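Local structure of hypothetical aldose 1-epimerase (Klebsiella pneumoniae subsp. pneumoniae MGH 78578, 3TY1) at residues T142-V147 with G163-S168; A239-K244 with D257-N262; N270-A275 with D291-P296. The protein is uncharacterised but, with its supersandwich fold related to galactose mutarotases, probably binds carbohydrate and may act as an aldose 1-epimerase. All coordinates share one frame; numbering follows the deposited sequence.

Interaction 1 (T142-V147 with G163-S168); sequences TPASLV and GLVKES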
ATOM      1  N   THR A 142      -1.091 -11.244  -4.277  1.00 27.70           N
ATOM      2  CA  THR A 142       0.302 -11.463  -3.905  1.00 29.10           C
ATOM      3  C   THR A 142       1.135 -11.657  -5.176  1.00 28.76           C
ATOM      4  O   THR A 142       0.857 -12.556  -5.937  1.00 29.90           O
ATOM      5  CB  THR A 142       0.453 -12.724  -3.013  1.00 32.12           C
ATOM      6  OG1 THR A 142      -0.327 -12.528  -1.825  1.00 30.33           O
ATOM      7  CG2 THR A 142       1.941 -13.001  -2.671  1.00 31.33           C
ATOM      8  N   PRO A 143       2.155 -10.810  -5.395  1.00 28.28           N
ATOM      9  CA  PRO A 143       3.082 -10.988  -6.508  1.00 27.92           C
ATOM     10  C   PRO A 143       3.911 -12.256  -6.379  1.00 29.06           C
ATOM     11  O   PRO A 143       4.422 -12.562  -5.305  1.00 30.33           O
ATOM     12  CB  PRO A 143       3.972  -9.757  -6.429  1.00 31.89           C
ATOM     13  CG  PRO A 143       3.211  -8.779  -5.637  1.00 35.43           C
ATOM     14  CD  PRO A 143       2.485  -9.601  -4.608  1.00 30.53           C
ATOM     15  N   ALA A 144       4.021 -13.002  -7.475  1.00 27.52           N
ATOM     16  CA  ALA A 144       4.754 -14.247  -7.461  1.00 30.72           C
ATOM     17  C   ALA A 144       6.245 -13.992  -7.171  1.00 29.02           C
ATOM     18  O   ALA A 144       6.834 -13.032  -7.652  1.00 28.77           O
ATOM     19  CB  ALA A 144       4.592 -14.981  -8.796  1.00 25.32           C
ATOM     20  N   SER A 145       6.852 -14.895  -6.412  1.00 28.09           N
ATOM     21  CA  SER A 145       8.247 -14.803  -6.026  1.00 30.62           C
ATOM     22  C   SER A 145       9.153 -15.508  -7.017  1.00 32.18           C
ATOM     23  O   SER A 145      10.319 -15.191  -7.112  1.00 34.12           O
ATOM     24  CB  SER A 145       8.430 -15.489  -4.666  1.00 32.90           C
ATOM     25  OG  SER A 145       7.664 -14.822  -3.692  1.00 34.09           O
ATOM     26  N   LEU A 146       8.621 -16.513  -7.688  1.00 29.96           N
ATOM     27  CA  LEU A 146       9.379 -17.315  -8.671  1.00 33.79           C
ATOM     28  C   LEU A 146       8.424 -17.563  -9.823  1.00 32.39           C
ATOM     29  O   LEU A 146       7.319 -18.013  -9.590  1.00 30.84           O
ATOM     30  CB  LEU A 146       9.823 -18.666  -8.086  1.00 34.83           C
ATOM     31  CG  LEU A 146      10.596 -19.647  -9.001  1.00 38.40           C
ATOM     32  CD1 LEU A 146      12.025 -19.216  -9.299  1.00 41.04           C
ATOM     33  CD2 LEU A 146      10.637 -21.093  -8.403  1.00 42.02           C
ATOM     34  N   VAL A 147       8.848 -17.242 -11.039  1.00 29.01           N
ATOM     35  CA  VAL A 147       8.053 -17.464 -12.228  1.00 29.04           C
ATOM     36  C   VAL A 147       8.963 -18.123 -13.262  1.00 31.41           C
ATOM     37  O   VAL A 147      10.044 -17.577 -13.566  1.00 31.73           O
ATOM     38  CB  VAL A 147       7.440 -16.168 -12.780  1.00 31.22           C
ATOM     39  CG1 VAL A 147       6.675 -16.437 -14.053  1.00 27.77           C
ATOM     40  CG2 VAL A 147       6.509 -15.490 -11.760  1.00 29.31           C
ATOM     41  N   GLY A 163       4.369 -20.465 -11.054  1.00 27.94           N
ATOM     42  CA  GLY A 163       4.511 -19.278 -10.226  1.00 29.29           C
ATOM     43  C   GLY A 163       4.359 -19.575  -8.746  1.00 31.00           C
ATOM     44  O   GLY A 163       3.305 -20.059  -8.345  1.00 29.91           O
ATOM     45  N   LEU A 164       5.398 -19.293  -7.954  1.00 29.19           N
ATOM     46  CA  LEU A 164       5.381 -19.513  -6.492  1.00 30.25           C
ATOM     47  C   LEU A 164       4.804 -18.267  -5.816  1.00 30.03           C
ATOM     48  O   LEU A 164       5.376 -17.186  -5.932  1.00 32.78           O
ATOM     49  CB  LEU A 164       6.787 -19.743  -5.971  1.00 31.63           C
ATOM     50  CG  LEU A 164       6.988 -20.075  -4.482  1.00 33.62           C
ATOM     51  CD1 LEU A 164       6.215 -21.312  -4.144  1.00 31.16           C
ATOM     52  CD2 LEU A 164       8.514 -20.214  -4.144  1.00 35.41           C
ATOM     53  N   VAL A 165       3.684 -18.431  -5.130  1.00 31.23           N
ATOM     54  CA  VAL A 165       2.957 -17.366  -4.427  1.00 30.07           C
ATOM     55  C   VAL A 165       3.024 -17.670  -2.934  1.00 32.00           C
ATOM     56  O   VAL A 165       2.549 -18.708  -2.458  1.00 32.13           O
ATOM     57  CB  VAL A 165       1.531 -17.302  -4.925  1.00 29.92           C
ATOM     58  CG1 VAL A 165       0.785 -16.171  -4.233  1.00 30.19           C
ATOM     59  CG2 VAL A 165       1.518 -17.069  -6.440  1.00 29.63           C
ATOM     60  N   LYS A 166       3.662 -16.788  -2.189  1.00 30.19           N
ATOM     61  CA  LYS A 166       3.975 -17.043  -0.797  1.00 31.26           C
ATOM     62  C   LYS A 166       3.100 -16.277   0.164  1.00 34.03           C
ATOM     63  O   LYS A 166       2.781 -15.103  -0.071  1.00 32.49           O
ATOM     64  CB  LYS A 166       5.421 -16.686  -0.507  1.00 33.49           C
ATOM     65  CG  LYS A 166       6.477 -17.436  -1.297  1.00 36.56           C
ATOM     66  CD  LYS A 166       7.864 -17.009  -0.743  1.00 41.36           C
ATOM     67  CE  LYS A 166       9.020 -17.810  -1.286  1.00 47.65           C
ATOM     68  NZ  LYS A 166      10.292 -17.348  -0.624  1.00 47.73           N
ATOM     69  N   GLU A 167       2.734 -16.943   1.259  1.00 35.43           N
ATOM     70  CA  GLU A 167       1.972 -16.354   2.352  1.00 36.48           C
ATOM     71  C   GLU A 167       2.785 -16.692   3.614  1.00 37.99           C
ATOM     72  O   GLU A 167       2.413 -17.597   4.349  1.00 39.39           O
ATOM     73  CB  GLU A 167       0.546 -16.931   2.412  1.00 34.18           C
ATOM     74  CG  GLU A 167      -0.304 -16.633   1.120  1.00 40.68           C
ATOM     75  CD  GLU A 167      -1.690 -17.260   1.141  1.00 42.29           C
ATOM     76  OE1 GLU A 167      -2.533 -16.818   1.946  1.00 42.69           O
ATOM     77  OE2 GLU A 167      -1.964 -18.181   0.331  1.00 37.20           O
ATOM     78  N   SER A 168       3.903 -15.970   3.775  1.00 37.37           N
ATOM     79  CA  SER A 168       4.925 -16.129   4.821  1.00 39.52           C
ATOM     80  C   SER A 168       4.865 -14.967   5.794  1.00 40.08           C
ATOM     81  O   SER A 168       5.042 -13.808   5.394  1.00 40.44           O
ATOM     82  CB  SER A 168       6.295 -16.157   4.156  1.00 40.62           C
ATOM     83  OG  SER A 168       6.345 -17.224   3.212  1.00 41.94           O
TER
HETATM   84  O   HOH W   1       0.807 -13.199   0.389  1.00 47.65           O
HETATM   85  O   HOH W   2       5.052 -14.452  -3.388  1.00 29.60           O
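The entry to a beta hairpin, formed by antiparallel strands 146-152 and 159-169 in the large sheet of the supersandwich, brings Ser145 and Leu146 up against Leu164. Two backbone bonds do the joining. Ser145 N gives its hydrogen to Leu164 O at 2.8 Å, nearly straight at 166°, and Leu164 N returns one to Leu146 O, also at 2.8 Å. It is thus Ser145 N, not Leu146 N, that bonds Leu164 O, and the buried Leu146 N is left without a partner in the model. Beyond this point Val147 and Gly163 form a regular non-hydrogen-bonded pair, with Gly163 CA 3.1 Å from Leu146 O as a C-H...O contact. Leu146 and Leu164 meet on the same face of the sheet, CB to CB 3.9 Å apart.

Toward Pro143, water bridges the two segments. One water accepts from Lys166 N and donates to Pro143 O and Ser145 OG; that hydroxyl is also bonded to Glu89 of the second subunit, which ties the hairpin entry to the subunit interface. The extended chain of Lys166 runs past the same hydroxyl, its CD 3.7 Å from Ser145 OG. In Thr142 a chi1 of -60° sets OG1 beside the backbone N and the methyl anti to it, which places CG2 between Lys166 O, at 3.4 Å, and Val165 CG1, at 3.7 Å. Its OG1, bonded to Lys138 O, also takes a hydrogen at 2.6 Å from a second water, which donates to Lys166 O as well.

Interaction 2 (A239-K244 with D257-N262); sequences AKSGLK and DEMVFN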
ATOM      1  N   ALA A 239     -31.586 -15.966  -2.416  1.00 45.39           N
ATOM      2  CA  ALA A 239     -31.408 -16.996  -3.445  1.00 45.06           C
ATOM      3  C   ALA A 239     -32.529 -18.063  -3.466  1.00 44.62           C
ATOM      4  O   ALA A 239     -32.603 -18.845  -4.406  1.00 44.12           O
ATOM      5  CB  ALA A 239     -30.050 -17.654  -3.319  1.00 41.10           C
ATOM      6  N   LYS A 240     -33.380 -18.119  -2.451  1.00 45.93           N
ATOM      7  CA  LYS A 240     -34.439 -19.146  -2.416  1.00 47.13           C
ATOM      8  C   LYS A 240     -35.315 -19.102  -3.664  1.00 47.96           C
ATOM      9  O   LYS A 240     -35.664 -20.135  -4.168  1.00 49.38           O
ATOM     10  CB  LYS A 240     -35.329 -19.020  -1.170  1.00 49.78           C
ATOM     11  CG  LYS A 240     -34.740 -19.593   0.115  1.00 51.44           C
ATOM     12  CD  LYS A 240     -35.605 -19.168   1.332  1.00 61.45           C
ATOM     13  CE  LYS A 240     -35.274 -19.956   2.594  1.00 64.73           C
ATOM     14  NZ  LYS A 240     -36.169 -19.629   3.732  1.00 71.39           N
ATOM     15  N   SER A 241     -35.641 -17.912  -4.177  1.00 46.97           N
ATOM     16  CA  SER A 241     -36.522 -17.806  -5.344  1.00 49.92           C
ATOM     17  C   SER A 241     -35.944 -18.387  -6.654  1.00 48.14           C
ATOM     18  O   SER A 241     -36.702 -18.763  -7.553  1.00 52.04           O
ATOM     19  CB  SER A 241     -37.019 -16.362  -5.538  1.00 50.67           C
ATOM     20  OG  SER A 241     -36.164 -15.622  -6.351  1.00 60.42           O
ATOM     21  N   GLY A 242     -34.622 -18.491  -6.737  1.00 45.41           N
ATOM     22  CA  GLY A 242     -33.926 -19.060  -7.884  1.00 43.13           C
ATOM     23  C   GLY A 242     -33.606 -20.540  -7.803  1.00 44.52           C
ATOM     24  O   GLY A 242     -33.131 -21.104  -8.780  1.00 41.96           O
ATOM     25  N   LEU A 243     -33.902 -21.195  -6.675  1.00 45.70           N
ATOM     26  CA  LEU A 243     -33.495 -22.590  -6.493  1.00 46.46           C
ATOM     27  C   LEU A 243     -34.117 -23.523  -7.531  1.00 49.38           C
ATOM     28  O   LEU A 243     -33.407 -24.303  -8.151  1.00 44.29           O
ATOM     29  CB  LEU A 243     -33.820 -23.063  -5.081  1.00 48.69           C
ATOM     30  CG  LEU A 243     -33.383 -24.480  -4.696  1.00 51.15           C
ATOM     31  CD1 LEU A 243     -31.867 -24.602  -4.696  1.00 46.71           C
ATOM     32  CD2 LEU A 243     -33.995 -24.822  -3.324  1.00 47.16           C
ATOM     33  N   LYS A 244     -35.428 -23.427  -7.751  1.00 52.89           N
ATOM     34  CA  LYS A 244     -36.095 -24.313  -8.733  1.00 54.16           C
ATOM     35  C   LYS A 244     -35.466 -24.172 -10.144  1.00 54.02           C
ATOM     36  O   LYS A 244     -35.369 -25.167 -10.858  1.00 53.30           O
ATOM     37  CB  LYS A 244     -37.616 -24.104  -8.767  1.00 56.40           C
ATOM     38  N   ASP A 257     -28.633  -8.216  -8.733  1.00 38.89           N
ATOM     39  CA  ASP A 257     -27.452  -8.395  -7.903  1.00 38.76           C
ATOM     40  C   ASP A 257     -26.851  -9.787  -8.135  1.00 37.88           C
ATOM     41  O   ASP A 257     -26.126  -9.984  -9.096  1.00 38.10           O
ATOM     42  CB  ASP A 257     -27.694  -8.125  -6.401  1.00 41.18           C
ATOM     43  CG  ASP A 257     -26.368  -8.155  -5.586  1.00 38.94           C
ATOM     44  OD1 ASP A 257     -25.338  -7.620  -6.063  1.00 42.70           O
ATOM     45  OD2 ASP A 257     -26.342  -8.690  -4.479  1.00 51.71           O
ATOM     46  N   GLU A 258     -27.159 -10.748  -7.272  1.00 39.61           N
ATOM     47  CA  GLU A 258     -26.663 -12.109  -7.424  1.00 37.64           C
ATOM     48  C   GLU A 258     -27.503 -13.114  -6.663  1.00 38.21           C
ATOM     49  O   GLU A 258     -28.203 -12.768  -5.684  1.00 39.00           O
ATOM     50  CB  GLU A 258     -25.212 -12.212  -6.920  1.00 37.92           C
ATOM     51  CG  GLU A 258     -25.043 -11.966  -5.427  1.00 37.34           C
ATOM     52  CD  GLU A 258     -23.609 -12.005  -4.960  1.00 44.93           C
ATOM     53  OE1 GLU A 258     -22.736 -11.420  -5.643  1.00 39.09           O
ATOM     54  OE2 GLU A 258     -23.361 -12.579  -3.877  1.00 43.10           O
HETATM   55  N   MSE A 259     -27.429 -14.361  -7.116  1.00 33.35           N
HETATM   56  CA  MSE A 259     -27.969 -15.487  -6.324  1.00 38.25           C
HETATM   57  C   MSE A 259     -26.867 -16.543  -6.312  1.00 35.43           C
HETATM   58  O   MSE A 259     -26.269 -16.852  -7.354  1.00 33.81           O
HETATM   59  CB  MSE A 259     -29.294 -16.012  -6.886  1.00 33.51           C
HETATM   60  CG  MSE A 259     -30.410 -15.058  -6.692  1.00 41.62           C
HETATM   61 SE   MSE A 259     -32.085 -15.771  -7.299  0.75 40.08          SE
HETATM   62  CE  MSE A 259     -33.182 -14.226  -6.831  1.00 44.09           C
ATOM     63  N   VAL A 260     -26.537 -17.006  -5.117  1.00 35.40           N
ATOM     64  CA  VAL A 260     -25.489 -17.988  -4.946  1.00 35.54           C
ATOM     65  C   VAL A 260     -26.110 -19.264  -4.409  1.00 37.29           C
ATOM     66  O   VAL A 260     -27.058 -19.174  -3.638  1.00 37.72           O
ATOM     67  CB  VAL A 260     -24.413 -17.464  -3.995  1.00 34.73           C
ATOM     68  CG1 VAL A 260     -23.381 -18.551  -3.719  1.00 33.13           C
ATOM     69  CG2 VAL A 260     -23.746 -16.231  -4.643  1.00 36.49           C
ATOM     70  N   PHE A 261     -25.583 -20.424  -4.856  1.00 35.94           N
ATOM     71  CA  PHE A 261     -26.059 -21.737  -4.435  1.00 38.98           C
ATOM     72  C   PHE A 261     -24.884 -22.588  -4.013  1.00 40.08           C
ATOM     73  O   PHE A 261     -23.783 -22.570  -4.650  1.00 38.61           O
ATOM     74  CB  PHE A 261     -26.870 -22.408  -5.547  1.00 40.55           C
ATOM     75  CG  PHE A 261     -28.071 -21.598  -5.966  1.00 41.70           C
ATOM     76  CD1 PHE A 261     -29.270 -21.699  -5.264  1.00 42.05           C
ATOM     77  CD2 PHE A 261     -27.986 -20.688  -7.008  1.00 40.08           C
ATOM     78  CE1 PHE A 261     -30.370 -20.912  -5.614  1.00 41.73           C
ATOM     79  CE2 PHE A 261     -29.083 -19.908  -7.369  1.00 38.41           C
ATOM     80  CZ  PHE A 261     -30.277 -20.036  -6.678  1.00 45.59           C
ATOM     81  N   ASN A 262     -25.104 -23.302  -2.919  1.00 38.69           N
ATOM     82  CA  ASN A 262     -24.121 -24.208  -2.372  1.00 39.73           C
ATOM     83  C   ASN A 262     -24.431 -25.617  -2.801  1.00 41.10           C
ATOM     84  O   ASN A 262     -25.513 -26.109  -2.494  1.00 43.33           O
ATOM     85  CB  ASN A 262     -24.127 -24.106  -0.868  1.00 39.35           C
ATOM     86  CG  ASN A 262     -23.693 -22.747  -0.377  1.00 41.33           C
ATOM     87  OD1 ASN A 262     -22.756 -22.140  -0.916  1.00 35.74           O
ATOM     88  ND2 ASN A 262     -24.349 -22.276   0.689  1.00 38.58           N
TER
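Ala239 O, which accepts the N-H of Gly242 at 3.1 Å, also lies against the ring of Phe261, whose CE1 comes within 3.3 Å of it. The Gly242 bond, with a similar one from Leu243 N to Lys240 O, closes the backbone of 239-244 into a short helix-like turn. Across the contact itself there is no hydrogen bond; the turn is held by shape and apolar surface. Phe261 reaches into it with one end of its ring: CZ lies 3.5 Å from Gly242 C, and CD1 meets Leu243 CD1 at 3.9 Å, the leucine branch and the ring crossing at a slant. Ile232 touches both Leu243 and Phe261, continuing this apolar patch.

In the fold, this is a connecting loop folded back on strand 259-265, which runs antiparallel between strands 231-234 and 297-304 in the mixed sheet. Met259 and Phe261, two residues apart on that strand, both reach the turn, while Val260 between them points away from it, and its side chain touches Thr299 and Trp301. Val260 O nevertheless meets Ala239 CB at 3.4 Å. Met259 is a selenomethionine. With CG anti to the carbonyl carbon (chi1 -70°) and the rest of the chain extended, it runs alongside the turn: CG passes Ala239 CA, SE comes to 3.8 Å from Gly242 CA, and the terminal CE ends 3.3 Å from Ser241 OG.

Interaction 3 (N270-A275 with D291-P296); sequences NHQTLA and DTRQLP. With SO4 (sulfate ion), chain K.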
ATOM      1  N   ASN A 270     -13.123 -42.432  -9.853  1.00 45.62           N
ATOM      2  CA  ASN A 270     -11.782 -41.882  -9.669  1.00 45.33           C
ATOM      3  C   ASN A 270     -11.837 -40.496  -8.998  1.00 41.99           C
ATOM      4  O   ASN A 270     -10.850 -39.775  -9.003  1.00 42.04           O
ATOM      5  CB  ASN A 270     -11.081 -41.800 -11.025  1.00 44.17           C
ATOM      6  CG  ASN A 270     -11.040 -43.142 -11.727  1.00 49.69           C
ATOM      7  OD1 ASN A 270     -11.387 -43.239 -12.898  1.00 54.34           O
ATOM      8  ND2 ASN A 270     -10.675 -44.189 -10.998  1.00 46.60           N
ATOM      9  N   HIS A 271     -12.993 -40.163  -8.415  1.00 42.27           N
ATOM     10  CA  HIS A 271     -13.229 -38.939  -7.623  1.00 43.86           C
ATOM     11  C   HIS A 271     -13.195 -37.684  -8.464  1.00 41.19           C
ATOM     12  O   HIS A 271     -13.008 -36.605  -7.943  1.00 45.53           O
ATOM     13  CB  HIS A 271     -12.240 -38.812  -6.461  1.00 44.13           C
ATOM     14  CG  HIS A 271     -12.151 -40.034  -5.613  1.00 51.86           C
ATOM     15  ND1 HIS A 271     -13.002 -40.265  -4.557  1.00 63.11           N
ATOM     16  CD2 HIS A 271     -11.313 -41.096  -5.670  1.00 57.77           C
ATOM     17  CE1 HIS A 271     -12.698 -41.427  -4.003  1.00 65.46           C
ATOM     18  NE2 HIS A 271     -11.681 -41.954  -4.664  1.00 62.05           N
ATOM     19  N   GLN A 272     -13.387 -37.830  -9.765  1.00 40.08           N
ATOM     20  CA  GLN A 272     -13.382 -36.712 -10.665  1.00 38.60           C
ATOM     21  C   GLN A 272     -14.831 -36.319 -10.897  1.00 39.59           C
ATOM     22  O   GLN A 272     -15.719 -37.195 -11.011  1.00 39.23           O
ATOM     23  CB  GLN A 272     -12.733 -37.078 -12.000  1.00 38.44           C
ATOM     24  CG  GLN A 272     -11.283 -37.573 -11.922  1.00 37.89           C
ATOM     25  CD  GLN A 272     -10.394 -36.645 -11.135  1.00 44.64           C
ATOM     26  OE1 GLN A 272     -10.156 -35.502 -11.541  1.00 40.13           O
ATOM     27  NE2 GLN A 272      -9.902 -37.131  -9.988  1.00 40.19           N
ATOM     28  N   THR A 273     -15.073 -35.009 -10.963  1.00 37.96           N
ATOM     29  CA  THR A 273     -16.373 -34.490 -11.325  1.00 38.83           C
ATOM     30  C   THR A 273     -16.202 -33.430 -12.422  1.00 40.20           C
ATOM     31  O   THR A 273     -15.078 -33.070 -12.761  1.00 39.94           O
ATOM     32  CB  THR A 273     -17.120 -33.944 -10.107  1.00 41.41           C
ATOM     33  OG1 THR A 273     -18.500 -33.763 -10.450  1.00 45.40           O
ATOM     34  CG2 THR A 273     -16.511 -32.634  -9.634  1.00 35.70           C
ATOM     35  N   LEU A 274     -17.322 -32.960 -12.970  1.00 37.62           N
ATOM     36  CA  LEU A 274     -17.314 -32.070 -14.131  1.00 37.78           C
ATOM     37  C   LEU A 274     -18.484 -31.127 -13.994  1.00 37.52           C
ATOM     38  O   LEU A 274     -19.604 -31.574 -13.742  1.00 41.75           O
ATOM     39  CB  LEU A 274     -17.424 -32.905 -15.424  1.00 38.27           C
ATOM     40  CG  LEU A 274     -17.205 -32.333 -16.806  1.00 40.22           C
ATOM     41  CD1 LEU A 274     -15.805 -31.750 -16.927  1.00 33.84           C
ATOM     42  CD2 LEU A 274     -17.435 -33.395 -17.887  1.00 36.35           C
ATOM     43  N   ALA A 275     -18.220 -29.837 -14.143  1.00 33.70           N
ATOM     44  CA  ALA A 275     -19.247 -28.805 -14.139  1.00 33.39           C
ATOM     45  C   ALA A 275     -19.046 -27.912 -15.352  1.00 36.39           C
ATOM     46  O   ALA A 275     -17.894 -27.721 -15.833  1.00 37.22           O
ATOM     47  CB  ALA A 275     -19.161 -27.997 -12.852  1.00 30.98           C
ATOM     48  N   ASP A 291     -11.217 -32.631  -8.763  1.00 37.00           N
ATOM     49  CA  ASP A 291     -11.103 -33.812  -7.926  1.00 37.60           C
ATOM     50  C   ASP A 291     -11.792 -33.527  -6.585  1.00 39.85           C
ATOM     51  O   ASP A 291     -11.325 -32.664  -5.811  1.00 35.68           O
ATOM     52  CB  ASP A 291      -9.608 -34.100  -7.729  1.00 39.08           C
ATOM     53  CG  ASP A 291      -9.323 -35.436  -7.054  1.00 37.19           C
ATOM     54  OD1 ASP A 291      -9.880 -35.737  -5.960  1.00 42.27           O
ATOM     55  OD2 ASP A 291      -8.537 -36.218  -7.635  1.00 42.48           O
ATOM     56  N   THR A 292     -12.864 -34.272  -6.278  1.00 37.20           N
ATOM     57  CA  THR A 292     -13.636 -34.021  -5.054  1.00 39.96           C
ATOM     58  C   THR A 292     -12.937 -34.413  -3.731  1.00 42.22           C
ATOM     59  O   THR A 292     -13.432 -34.081  -2.662  1.00 43.05           O
ATOM     60  CB  THR A 292     -15.042 -34.655  -5.106  1.00 40.42           C
ATOM     61  OG1 THR A 292     -14.900 -36.048  -5.311  1.00 39.46           O
ATOM     62  CG2 THR A 292     -15.887 -34.045  -6.254  1.00 42.38           C
ATOM     63  N   ARG A 293     -11.792 -35.080  -3.795  1.00 39.50           N
ATOM     64  CA  ARG A 293     -10.949 -35.263  -2.599  1.00 41.43           C
ATOM     65  C   ARG A 293     -10.157 -34.017  -2.242  1.00 42.70           C
ATOM     66  O   ARG A 293      -9.797 -33.816  -1.093  1.00 42.10           O
ATOM     67  CB  ARG A 293      -9.950 -36.388  -2.805  1.00 42.49           C
ATOM     68  CG  ARG A 293     -10.593 -37.743  -2.982  1.00 45.54           C
ATOM     69  CD  ARG A 293      -9.580 -38.754  -3.470  1.00 43.96           C
ATOM     70  NE  ARG A 293      -9.062 -38.387  -4.783  1.00 45.19           N
ATOM     71  CZ  ARG A 293      -8.120 -39.073  -5.440  1.00 53.41           C
ATOM     72  NH1 ARG A 293      -7.599 -40.186  -4.932  1.00 52.26           N
ATOM     73  NH2 ARG A 293      -7.714 -38.657  -6.625  1.00 47.55           N
ATOM     74  N   GLN A 294      -9.865 -33.191  -3.251  1.00 39.42           N
ATOM     75  CA  GLN A 294      -9.111 -31.970  -3.093  1.00 40.12           C
ATOM     76  C   GLN A 294     -10.039 -30.770  -2.889  1.00 38.18           C
ATOM     77  O   GLN A 294      -9.753 -29.904  -2.077  1.00 38.92           O
ATOM     78  CB  GLN A 294      -8.275 -31.717  -4.369  1.00 37.35           C
ATOM     79  CG  GLN A 294      -7.325 -32.879  -4.754  1.00 39.23           C
ATOM     80  CD  GLN A 294      -6.625 -32.676  -6.106  1.00 34.85           C
ATOM     81  OE1 GLN A 294      -7.043 -31.872  -6.940  1.00 33.97           O
ATOM     82  NE2 GLN A 294      -5.548 -33.408  -6.312  1.00 31.86           N
ATOM     83  N   LEU A 295     -11.129 -30.738  -3.652  1.00 36.15           N
ATOM     84  CA  LEU A 295     -12.086 -29.634  -3.666  1.00 38.24           C
ATOM     85  C   LEU A 295     -13.486 -30.276  -3.495  1.00 35.95           C
ATOM     86  O   LEU A 295     -14.210 -30.503  -4.462  1.00 40.07           O
ATOM     87  CB  LEU A 295     -11.923 -28.808  -4.957  1.00 37.14           C
ATOM     88  CG  LEU A 295     -10.584 -28.120  -5.179  1.00 36.18           C
ATOM     89  CD1 LEU A 295     -10.495 -27.554  -6.621  1.00 30.89           C
ATOM     90  CD2 LEU A 295     -10.290 -26.976  -4.124  1.00 32.03           C
ATOM     91  N   PRO A 296     -13.856 -30.602  -2.252  1.00 39.04           N
ATOM     92  CA  PRO A 296     -15.110 -31.347  -2.054  1.00 41.25           C
ATOM     93  C   PRO A 296     -16.427 -30.659  -2.300  1.00 40.63           C
ATOM     94  O   PRO A 296     -17.434 -31.367  -2.451  1.00 39.75           O
ATOM     95  CB  PRO A 296     -15.014 -31.840  -0.589  1.00 44.85           C
ATOM     96  CG  PRO A 296     -13.684 -31.450  -0.114  1.00 46.73           C
ATOM     97  CD  PRO A 296     -13.205 -30.339  -0.966  1.00 43.62           C
TER
HETATM   98  S   SO4 K 511      -4.808 -36.339  -3.895  1.00 88.22           S
HETATM   99  O1  SO4 K 511      -6.256 -36.337  -3.613  1.00 60.60           O
HETATM  100  O2  SO4 K 511      -4.092 -36.912  -2.736  1.00 68.67           O
HETATM  101  O3  SO4 K 511      -4.532 -37.167  -5.093  1.00 70.30           O
HETATM  102  O4  SO4 K 511      -4.283 -34.968  -4.106  1.00 53.37           O
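Gln272 and Asp291 face each other as an antiparallel, non-hydrogen-bonded pair where strand 272-278 of the large sheet begins and strand 285-291 ends, and side chains add to the polar link. Gln272 NE2 spends its two hydrogens on Asn270 O and on Asp291 OD2 (2.9 Å), both close to its amide plane, although it meets the carboxylate from above. A bend at chi2 (-51°) brings the amide back over its own chain to do this, and OE1 accepts from Gln289.

Each oxygen of Asp291 serves two donors. Arg293 grips the carboxylate side-on, NE to OD1 at 3.0 Å and NH2 to OD2 at 2.8 Å, both on syn lone pairs. The anti lone pair of OD1 takes Arg293 N, making an Asx turn. His271 O is doubly used as well: Thr292 N bonds to it at 2.9 Å, and Thr292 OG1 approaches from above the carbonyl plane at 3.3 Å.

The imidazole of His271 lies almost parallel to the guanidinium, 12° between planes, with Arg293 CD over its face in a CH-pi contact. On the opposite guanidinium face sits a sulfate, probably from the crystallisation liquor, bonded by Gln294 NE2. The guanidinium is probably restrained in rotation, chiefly by its two bonds to Asp291; with four hydrogens directed at its oxygens, Asp291 is probably stabilised as the anion.

How the interactions relate
The three contacts follow one another along the chain without interleaving. Interactions 1 and 3 both reach the large antiparallel sheet, at strands 146-152 and 159-169 for the first and strands 272-278 and 285-291 for the other; their centres are 26 Å apart. Interaction 2 packs a loop on a strand of the mixed sheet, across the chain's centre from interaction 1, with 35 Å between centres. Its strand 259-265 is followed directly by strand 272-278 of interaction 3, so the chain passes from one sheet to the other there, and the nearest atoms of these two contacts are about 9 Å apart. The three contacts lie at separate places in the large and the mixed sheet, none touching another.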